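Basic membrane lipoprotein (Brucella melitensis biovar Abortus, PDB 3S99) binds adenine, and probably other purines such as guanine, and may deliver them to an ABC-type uptake system. Local coordinates at residues Lys112-Thr117 / Ile260-Ala265; Ala143-Lys148 / Gln175-Asp180. One frame throughout, in Å; residues are numbered along the deposited sequence.

Interaction 1 (Lys112-Thr117 / Ile260-Ala265). With ADE (adenine), chain T.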
loop_
_atom_site.group_PDB
_atom_site.type_symbol
_atom_site.label_atom_id
_atom_site.label_comp_id
_atom_site.label_asym_id
_atom_site.label_seq_id
_atom_site.Cartn_x
_atom_site.Cartn_y
_atom_site.Cartn_z
ATOM N N LYS A 112 -6.932 21.670 -8.513
ATOM C CA LYS A 112 -7.240 20.829 -7.356
ATOM C C LYS A 112 -6.207 19.719 -7.328
ATOM O O LYS A 112 -5.938 19.115 -8.370
ATOM C CB LYS A 112 -8.627 20.201 -7.483
ATOM C CG LYS A 112 -9.826 21.116 -7.703
ATOM C CD LYS A 112 -9.817 22.323 -6.878
ATOM C CE LYS A 112 -11.231 22.964 -6.861
ATOM N NZ LYS A 112 -11.491 23.781 -8.051
ATOM N N PHE A 113 -5.680 19.427 -6.134
ATOM C CA PHE A 113 -4.592 18.478 -5.926
ATOM C C PHE A 113 -5.089 17.332 -5.051
ATOM O O PHE A 113 -5.843 17.562 -4.144
ATOM C CB PHE A 113 -3.422 19.172 -5.257
ATOM C CG PHE A 113 -2.754 20.186 -6.138
ATOM C CD1 PHE A 113 -1.696 19.824 -6.984
ATOM C CD2 PHE A 113 -3.209 21.485 -6.170
ATOM C CE1 PHE A 113 -1.085 20.772 -7.795
ATOM C CE2 PHE A 113 -2.597 22.422 -6.976
ATOM C CZ PHE A 113 -1.547 22.053 -7.804
ATOM N N GLU A 114 -4.675 16.111 -5.348
ATOM C CA GLU A 114 -5.102 14.909 -4.595
ATOM C C GLU A 114 -3.817 14.148 -4.301
ATOM O O GLU A 114 -3.140 13.693 -5.237
ATOM C CB GLU A 114 -6.008 14.042 -5.442
ATOM C CG GLU A 114 -7.399 14.589 -5.729
ATOM C CD GLU A 114 -8.396 14.303 -4.605
ATOM O OE1 GLU A 114 -8.140 13.403 -3.773
ATOM O OE2 GLU A 114 -9.445 14.978 -4.570
ATOM N N HIS A 115 -3.418 14.095 -3.035
ATOM C CA HIS A 115 -2.193 13.452 -2.651
ATOM C C HIS A 115 -2.467 12.066 -2.004
ATOM O O HIS A 115 -3.267 11.934 -1.062
ATOM C CB HIS A 115 -1.396 14.295 -1.663
ATOM C CG HIS A 115 -0.181 13.579 -1.178
ATOM N ND1 HIS A 115 0.005 13.217 0.145
ATOM C CD2 HIS A 115 0.853 13.043 -1.871
ATOM C CE1 HIS A 115 1.142 12.542 0.249
ATOM N NE2 HIS A 115 1.672 12.419 -0.958
ATOM N N ALA A 116 -1.758 11.064 -2.488
ATOM C CA ALA A 116 -1.929 9.682 -2.041
ATOM C C ALA A 116 -1.177 9.398 -0.749
ATOM O O ALA A 116 0.026 9.556 -0.681
ATOM C CB ALA A 116 -1.448 8.726 -3.159
ATOM N N THR A 117 -1.918 8.992 0.281
ATOM C CA THR A 117 -1.394 8.455 1.546
ATOM C C THR A 117 -0.856 9.494 2.507
ATOM O O THR A 117 -0.408 9.132 3.581
ATOM C CB THR A 117 -0.332 7.313 1.387
ATOM O OG1 THR A 117 0.961 7.860 1.088
ATOM C CG2 THR A 117 -0.728 6.341 0.281
ATOM N N ILE A 260 -12.555 8.410 -10.346
ATOM C CA ILE A 260 -13.736 8.792 -11.112
ATOM C C ILE A 260 -14.589 9.776 -10.289
ATOM O O ILE A 260 -14.990 10.809 -10.804
ATOM C CB ILE A 260 -14.523 7.544 -11.542
ATOM C CG1 ILE A 260 -13.733 6.778 -12.620
ATOM C CG2 ILE A 260 -15.948 7.933 -12.065
ATOM C CD1 ILE A 260 -14.092 5.318 -12.768
ATOM N N ASP A 261 -14.843 9.465 -9.018
ATOM C CA ASP A 261 -15.693 10.331 -8.174
ATOM C C ASP A 261 -15.137 11.768 -8.084
ATOM O O ASP A 261 -15.856 12.730 -8.296
ATOM C CB ASP A 261 -15.859 9.729 -6.771
ATOM C CG ASP A 261 -16.667 10.636 -5.834
ATOM O OD1 ASP A 261 -17.860 10.830 -6.099
ATOM O OD2 ASP A 261 -16.089 11.182 -4.860
ATOM N N ARG A 262 -13.839 11.892 -7.841
ATOM C CA ARG A 262 -13.186 13.188 -7.727
ATOM C C ARG A 262 -13.140 13.953 -9.036
ATOM O O ARG A 262 -13.300 15.163 -9.022
ATOM C CB ARG A 262 -11.767 13.025 -7.150
ATOM C CG ARG A 262 -11.731 12.293 -5.822
ATOM C CD ARG A 262 -12.680 12.897 -4.766
ATOM N NE ARG A 262 -12.137 14.135 -4.176
ATOM C CZ ARG A 262 -12.853 15.035 -3.527
ATOM N NH1 ARG A 262 -14.154 14.885 -3.416
ATOM N NH2 ARG A 262 -12.261 16.095 -2.989
ATOM N N ALA A 263 -12.951 13.261 -10.169
ATOM C CA ALA A 263 -13.006 13.919 -11.483
ATOM C C ALA A 263 -14.414 14.426 -11.770
ATOM O O ALA A 263 -14.592 15.568 -12.241
ATOM C CB ALA A 263 -12.536 12.976 -12.597
ATOM N N LYS A 264 -15.414 13.608 -11.430
ATOM C CA LYS A 264 -16.822 14.019 -11.532
ATOM C C LYS A 264 -17.106 15.261 -10.674
ATOM O O LYS A 264 -17.798 16.185 -11.113
ATOM C CB LYS A 264 -17.742 12.889 -11.071
ATOM C CG LYS A 264 -18.037 11.825 -12.135
ATOM C CD LYS A 264 -18.811 10.663 -11.523
ATOM C CE LYS A 264 -19.113 9.595 -12.557
ATOM N NZ LYS A 264 -20.079 8.622 -12.037
ATOM N N ALA A 265 -16.527 15.283 -9.464
ATOM C CA ALA A 265 -16.702 16.402 -8.544
ATOM C C ALA A 265 -16.075 17.677 -9.113
ATOM O O ALA A 265 -16.625 18.754 -8.946
ATOM C CB ALA A 265 -16.137 16.064 -7.144
HETATM N N9 ADE T . 3.543 6.085 -1.055
HETATM C C8 ADE T . 2.826 5.469 -0.053
HETATM N N7 ADE T . 2.814 4.160 -0.108
HETATM C C5 ADE T . 3.603 3.955 -1.246
HETATM C C6 ADE T . 3.975 2.776 -1.832
HETATM N N6 ADE T . 3.509 1.649 -1.274
HETATM N N1 ADE T . 4.760 2.834 -2.956
HETATM C C2 ADE T . 5.145 4.036 -3.419
HETATM N N3 ADE T . 4.850 5.243 -2.934
HETATM C C4 ADE T . 4.068 5.102 -1.839
#

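Interaction 2 (Ala143-Lys148 / Gln175-Asp180)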
loop_
_atom_site.group_PDB
_atom_site.type_symbol
_atom_site.label_atom_id
_atom_site.label_comp_id
_atom_site.label_asym_id
_atom_site.label_seq_id
_atom_site.Cartn_x
_atom_site.Cartn_y
_atom_site.Cartn_z
ATOM N N ALA A 143 0.048 -16.595 6.064
ATOM C CA ALA A 143 1.444 -16.928 6.200
ATOM C C ALA A 143 1.677 -17.908 7.343
ATOM O O ALA A 143 2.435 -18.858 7.198
ATOM C CB ALA A 143 2.290 -15.676 6.393
ATOM N N ALA A 144 1.028 -17.671 8.473
ATOM C CA ALA A 144 1.164 -18.556 9.635
ATOM C C ALA A 144 0.558 -19.948 9.413
ATOM O O ALA A 144 1.072 -20.932 9.942
ATOM C CB ALA A 144 0.596 -17.914 10.856
ATOM N N LYS A 145 -0.524 -20.042 8.633
ATOM C CA LYS A 145 -1.031 -21.349 8.216
ATOM C C LYS A 145 -0.142 -22.036 7.207
ATOM O O LYS A 145 -0.049 -23.244 7.269
ATOM C CB LYS A 145 -2.453 -21.289 7.653
ATOM C CG LYS A 145 -3.498 -20.855 8.657
ATOM C CD LYS A 145 -3.663 -21.871 9.761
ATOM C CE LYS A 145 -4.894 -21.608 10.628
ATOM N NZ LYS A 145 -4.901 -22.482 11.858
ATOM N N MET A 146 0.517 -21.294 6.300
ATOM C CA MET A 146 1.276 -21.913 5.229
ATOM C C MET A 146 2.741 -22.244 5.578
ATOM O O MET A 146 3.279 -23.274 5.149
ATOM C CB MET A 146 1.246 -21.034 3.977
ATOM C CG MET A 146 -0.174 -20.818 3.355
ATOM S SD MET A 146 -0.997 -22.326 2.799
ATOM C CE MET A 146 0.190 -22.860 1.551
ATOM N N SER A 147 3.404 -21.364 6.319
ATOM C CA SER A 147 4.830 -21.512 6.544
ATOM C C SER A 147 5.063 -22.657 7.532
ATOM O O SER A 147 4.634 -22.585 8.668
ATOM C CB SER A 147 5.403 -20.216 7.113
ATOM O OG SER A 147 6.737 -20.387 7.530
ATOM N N LYS A 148 5.767 -23.691 7.100
ATOM C CA LYS A 148 6.102 -24.806 7.980
ATOM C C LYS A 148 7.179 -24.400 9.009
ATOM O O LYS A 148 7.159 -24.855 10.141
ATOM C CB LYS A 148 6.549 -26.000 7.148
ATOM C CG LYS A 148 5.459 -26.520 6.188
ATOM C CD LYS A 148 6.061 -27.278 4.983
ATOM C CE LYS A 148 5.045 -28.277 4.391
ATOM N NZ LYS A 148 5.689 -29.243 3.448
ATOM N N GLN A 175 0.524 -14.039 14.324
ATOM C CA GLN A 175 0.497 -14.419 15.724
ATOM C C GLN A 175 -0.864 -14.856 16.219
ATOM O O GLN A 175 -0.931 -15.439 17.278
ATOM C CB GLN A 175 0.999 -13.285 16.631
ATOM C CG GLN A 175 2.478 -12.992 16.518
ATOM C CD GLN A 175 2.895 -11.747 17.305
ATOM O OE1 GLN A 175 2.052 -10.900 17.679
ATOM N NE2 GLN A 175 4.196 -11.642 17.588
ATOM N N SER A 176 -1.938 -14.617 15.456
ATOM C CA SER A 176 -3.243 -15.169 15.803
ATOM C C SER A 176 -3.373 -16.632 15.396
ATOM O O SER A 176 -4.428 -17.232 15.599
ATOM C CB SER A 176 -4.357 -14.401 15.098
ATOM O OG SER A 176 -4.346 -14.703 13.730
ATOM N N VAL A 177 -2.334 -17.169 14.767
ATOM C CA VAL A 177 -2.235 -18.592 14.434
ATOM C C VAL A 177 -1.007 -19.213 15.105
ATOM O O VAL A 177 -1.135 -20.195 15.850
ATOM C CB VAL A 177 -2.132 -18.794 12.930
ATOM C CG1 VAL A 177 -1.954 -20.268 12.612
ATOM C CG2 VAL A 177 -3.397 -18.204 12.251
ATOM N N ASN A 178 0.163 -18.664 14.805
ATOM C CA ASN A 178 1.422 -19.153 15.335
ATOM C C ASN A 178 2.076 -18.047 16.211
ATOM O O ASN A 178 2.590 -17.054 15.695
ATOM C CB ASN A 178 2.319 -19.578 14.184
ATOM C CG ASN A 178 3.697 -20.036 14.637
ATOM O OD1 ASN A 178 4.023 -20.011 15.840
ATOM N ND2 ASN A 178 4.517 -20.479 13.672
ATOM N N PRO A 179 2.013 -18.195 17.549
ATOM C CA PRO A 179 2.516 -17.121 18.414
ATOM C C PRO A 179 3.999 -16.890 18.225
ATOM O O PRO A 179 4.512 -15.820 18.580
ATOM C CB PRO A 179 2.276 -17.661 19.818
ATOM C CG PRO A 179 2.325 -19.187 19.633
ATOM C CD PRO A 179 1.615 -19.392 18.326
ATOM N N ASP A 180 4.686 -17.906 17.711
ATOM C CA ASP A 180 6.115 -17.866 17.551
ATOM C C ASP A 180 6.562 -17.421 16.171
ATOM O O ASP A 180 7.745 -17.433 15.906
ATOM C CB ASP A 180 6.714 -19.239 17.922
ATOM C CG ASP A 180 6.557 -19.541 19.398
ATOM O OD1 ASP A 180 6.315 -18.574 20.138
ATOM O OD2 ASP A 180 6.661 -20.717 19.827
HETATM O O HOH W 1 3.495 -20.887 10.955
#

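Interaction 1 (Lys112-Thr117 / Ile260-Ala265)
E114, on strand 112-116, meets R262 of helix 256-268 in a buried salt bridge on one face of a parallel beta sheet, in a lobe of a periplasmic-binding-protein fold of the PnrA-like kind. The backbones stay well apart, with CA of E114 8.8 Å from CA of R262, and just 88 Å² is buried in all, so two long side chains span the gap. At E114 the side chain points to the helix and bends at chi2. Its OE2 accepts from R262 NE at 2.8 Å, and the N-H...O angle of 168° makes the bond nearly straight. OE2 lies close to the guanidinium plane, at its edge, whereas NE approaches the syn side of the carboxylate from 33° out of plane, in keeping with two flat groups turned 78° against each other. A weak second bond from R262 NH2 reaches the same OE2 over 3.4 Å. W271 NE1 also donates to OE2, and Y258 OH bonds OE1, so both carboxylate oxygens have partners; this cluster would be expected to stabilise the charged form of E114. R262 NH2 also bonds K272 O, and its guanidinium makes a cation-pi contact with W271. Beyond E114, H115 NE2 bonds the backbone O of S94, a pocket residue. The strand ends at the adenine pocket, where T117 OG1 bonds the backbone O of A116 at 2.6 Å and lies 3.2 Å from adenine C8.

Interaction 2 (Ala143-Lys148 / Gln175-Asp180)
The C-terminal end of helix 132-146 packs against the loop that leads from helix 161-175 to strand 182-187, with A144 facing V177 and N178. The methyl CB of A144 sits 3.5 Å from V177 CB and 4.1 Å from N178 CB; the nearest pair of CA atoms, A144 and N178, is 5.7 Å apart, and the small CB of A144 lies between the helix and the loop backbone. K145 starts out pointing away from the loop, but a bend at chi2 (-66°) brings its aliphatic chain back across V177 at about a right angle, CD lying 3.7 Å from V177 CG1. These elements form part of an alpha/beta lobe, in which the loop returns the chain from a helix to strand 182-187, at one edge of a mixed sheet. A water links the carbonyls at the helix end to the side-chain amide of N178: it donates to A144 O at 2.6 Å and to S147 O at 3.1 Å, just where S147 leaves helical geometry, and accepts from N178 ND2 at 2.9 Å. The other end of the same amide closes an Asx turn, N178 OD1 accepting from D180 N at 2.9 Å, with the donor 43° out of the carbonyl plane.

In the fold
Interactions 1 and 2 lie on opposite sides of the chain's centre, their own centres 39 Å apart and their nearest atoms about 23 Å apart, so they do not touch. Along the chain the order is 112-117, 143-148, 175-180, 260-265: both segments of interaction 2 fall between those of interaction 1. Strand 112-116 belongs to the six-stranded parallel sheet, whereas the loop of interaction 2 leads into strand 182-187 of the mixed sheet. The chain therefore leaves one sheet, builds much of the other and returns, consistent with a two-lobed binding protein. Segment 112-117 of interaction 1 ends in T117, a residue of the adenine pocket; interaction 2 lies away from it.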